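Local coordinates for ferripyochelin binding protein (Pyrococcus horikoshii, PDB 1V3W) that is assigned to the gamma-class carbonic anhydrases, zinc enzymes that interconvert carbon dioxide and bicarbonate, and also binds calcium, at residues L162-K165 with H166-R170. Numbering follows the deposited sequence.
Sequences LAEK and HIKGR. With CA (calcium ion), chain E.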
ATOM      1  N   LEU A 162     -15.224  11.711 -11.681  1.00 11.15           N
ATOM      2  CA  LEU A 162     -15.214  10.278 -11.410  1.00 12.53           C
ATOM      3  C   LEU A 162     -15.995   9.995 -10.130  1.00 10.00           C
ATOM      4  O   LEU A 162     -16.792   9.059 -10.069  1.00 10.62           O
ATOM      5  CB  LEU A 162     -13.767   9.797 -11.271  1.00 13.28           C
ATOM      6  CG  LEU A 162     -13.429   8.355 -11.647  1.00 19.07           C
ATOM      7  CD1 LEU A 162     -13.983   8.030 -13.029  1.00 14.48           C
ATOM      8  CD2 LEU A 162     -11.917   8.184 -11.628  1.00 15.97           C
ATOM      9  N   ALA A 163     -15.772  10.824  -9.115  1.00  9.55           N
ATOM     10  CA  ALA A 163     -16.454  10.673  -7.838  1.00 10.82           C
ATOM     11  C   ALA A 163     -17.963  10.724  -8.034  1.00  9.51           C
ATOM     12  O   ALA A 163     -18.694   9.907  -7.484  1.00  9.55           O
ATOM     13  CB  ALA A 163     -16.008  11.772  -6.877  1.00 10.36           C
ATOM     14  N   GLU A 164     -18.434  11.685  -8.822  1.00 11.68           N
ATOM     15  CA  GLU A 164     -19.865  11.791  -9.055  1.00  8.27           C
ATOM     16  C   GLU A 164     -20.389  10.554  -9.780  1.00  9.23           C
ATOM     17  O   GLU A 164     -21.494  10.093  -9.499  1.00 11.58           O
ATOM     18  CB  GLU A 164     -20.193  13.053  -9.854  1.00 12.12           C
ATOM     19  CG  GLU A 164     -21.684  13.340  -9.946  1.00 18.52           C
ATOM     20  CD  GLU A 164     -21.982  14.741 -10.444  1.00 17.72           C
ATOM     21  OE1 GLU A 164     -21.624  15.713  -9.741  1.00 22.25           O
ATOM     22  OE2 GLU A 164     -22.571  14.870 -11.537  1.00 29.92           O
ATOM     23  N   LYS A 165     -19.601  10.020 -10.707  1.00  9.40           N
ATOM     24  CA  LYS A 165     -20.015   8.827 -11.438  0.50  9.72           C
ATOM     25  C   LYS A 165     -20.218   7.650 -10.489  1.00 11.16           C
ATOM     26  O   LYS A 165     -21.145   6.861 -10.654  1.00 11.41           O
ATOM     27  CB  LYS A 165     -18.977   8.438 -12.490  0.50 13.21           C
ATOM     28  CG  LYS A 165     -18.964   9.290 -13.752  0.50 21.44           C
ATOM     29  CD  LYS A 165     -18.691   8.418 -14.979  0.50 29.81           C
ATOM     30  CE  LYS A 165     -17.889   7.167 -14.623  0.50 34.66           C
ATOM     31  NZ  LYS A 165     -18.416   5.964 -15.325  0.50 41.17           N
ATOM     32  N   HIS A 166     -19.338   7.530  -9.501  1.00  9.64           N
ATOM     33  CA  HIS A 166     -19.438   6.448  -8.527  1.00  8.40           C
ATOM     34  C   HIS A 166     -20.613   6.671  -7.582  1.00  9.68           C
ATOM     35  O   HIS A 166     -21.332   5.735  -7.245  1.00 11.45           O
ATOM     36  CB  HIS A 166     -18.141   6.335  -7.719  1.00  7.97           C
ATOM     37  CG  HIS A 166     -17.044   5.616  -8.439  1.00  8.26           C
ATOM     38  ND1 HIS A 166     -16.671   4.326  -8.129  1.00  8.40           N
ATOM     39  CD2 HIS A 166     -16.244   6.005  -9.460  1.00  7.65           C
ATOM     40  CE1 HIS A 166     -15.688   3.951  -8.927  1.00  8.90           C
ATOM     41  NE2 HIS A 166     -15.410   4.951  -9.744  1.00  7.84           N
ATOM     42  N   ILE A 167     -20.799   7.914  -7.151  1.00  9.90           N
ATOM     43  CA  ILE A 167     -21.898   8.243  -6.254  1.00 11.16           C
ATOM     44  C   ILE A 167     -23.225   7.827  -6.878  1.00 11.76           C
ATOM     45  O   ILE A 167     -24.089   7.264  -6.205  1.00 13.26           O
ATOM     46  CB  ILE A 167     -21.946   9.760  -5.959  1.00  8.83           C
ATOM     47  CG1 ILE A 167     -20.740  10.164  -5.109  1.00  9.91           C
ATOM     48  CG2 ILE A 167     -23.245  10.117  -5.232  1.00 11.72           C
ATOM     49  CD1 ILE A 167     -20.591  11.665  -4.933  1.00 12.60           C
ATOM     50  N   LYS A 168     -23.371   8.089  -8.173  1.00 10.77           N
ATOM     51  CA  LYS A 168     -24.609   7.778  -8.876  1.00 11.36           C
ATOM     52  C   LYS A 168     -24.718   6.394  -9.503  1.00 16.33           C
ATOM     53  O   LYS A 168     -25.805   5.825  -9.541  1.00 15.53           O
ATOM     54  CB  LYS A 168     -24.851   8.819  -9.970  1.00 14.85           C
ATOM     55  CG  LYS A 168     -24.891  10.248  -9.475  1.00 14.57           C
ATOM     56  CD  LYS A 168     -25.095  11.207 -10.633  1.00 19.83           C
ATOM     57  CE  LYS A 168     -25.115  12.652 -10.163  1.00 20.43           C
ATOM     58  NZ  LYS A 168     -25.314  13.594 -11.298  1.00 20.39           N
ATOM     59  N   GLY A 169     -23.608   5.846  -9.984  1.00 14.01           N
ATOM     60  CA  GLY A 169     -23.687   4.560 -10.654  1.00 12.15           C
ATOM     61  C   GLY A 169     -23.096   3.288 -10.081  1.00 12.36           C
ATOM     62  O   GLY A 169     -23.148   2.244 -10.737  1.00 13.63           O
ATOM     63  N   ARG A 170     -22.535   3.349  -8.881  1.00 13.22           N
ATOM     64  CA  ARG A 170     -21.965   2.151  -8.272  1.00 14.69           C
ATOM     65  C   ARG A 170     -23.068   1.225  -7.777  1.00 13.83           C
ATOM     66  O   ARG A 170     -24.081   1.683  -7.245  1.00 16.96           O
ATOM     67  CB  ARG A 170     -21.053   2.525  -7.098  1.00 15.43           C
ATOM     68  CG  ARG A 170     -19.630   2.899  -7.492  1.00 15.77           C
ATOM     69  CD  ARG A 170     -18.777   1.664  -7.782  1.00 13.76           C
ATOM     70  NE  ARG A 170     -18.417   0.930  -6.569  1.00 11.17           N
ATOM     71  CZ  ARG A 170     -17.528   1.344  -5.668  1.00  9.63           C
ATOM     72  NH1 ARG A 170     -16.890   2.496  -5.830  1.00  9.11           N
ATOM     73  NH2 ARG A 170     -17.277   0.605  -4.597  1.00 11.37           N
TER
HETATM   74 CA    CA E3004     -23.400  17.173 -10.813  0.50 16.16          CA
HETATM   75  O   HOH W   1     -21.357  17.902 -12.102  1.00 22.91           O
HETATM   76  O   HOH W   2     -24.157  16.489 -13.088  1.00 36.59           O
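Glu164 swings CG anti to its own N (chi1 -171°), while Lys168, one turn later, places CG anti to its carbonyl carbon (chi1 -56°); with both chains extended beyond CG, the two run side by side in the same direction. This is an i, i+4 salt bridge on the last turns of helix 146-169, the C-terminal helix that packs along the left-handed beta-helix of this gamma-class carbonic anhydrase. Lys168 NZ reaches Glu164 OE2 at 3.0 Å, coming from above the carboxylate plane. The same carboxylate also chelates a calcium ion through both oxygens, OE1 and OE2 each 2.5 Å from the metal; two waters also bind the ion. A glutamate suits this place because its long arm carries a bidentate anion clear of the helix, and the lysine's methylenes pack along it, CE lying 3.5 Å from Glu164 CG.

On another side of the helix, His166 sets its ring edge against the backbone, CD2 standing 3.2 Å from Leu162 O. That carbonyl also accepts His166 N in the regular helical bonding. Arg170 NH1 donates to His166 ND1 nearly in both planes, and pairs with Asp20 as well. With NE2 bonded to Asp46 of the second subunit, both nitrogens of this buried imidazole are satisfied; the ring also meets Trp38 edge-to-face. A leucine here would probably leave Asp46 of the second subunit and Arg170 NH1 each without its imidazole partner, weakening the tie between helix end and interface. Gly169 is the last helical residue: a CB there would crowd the carbonyl oxygen of Lys165, the very atom to which Gly169 N donates at 2.7 Å.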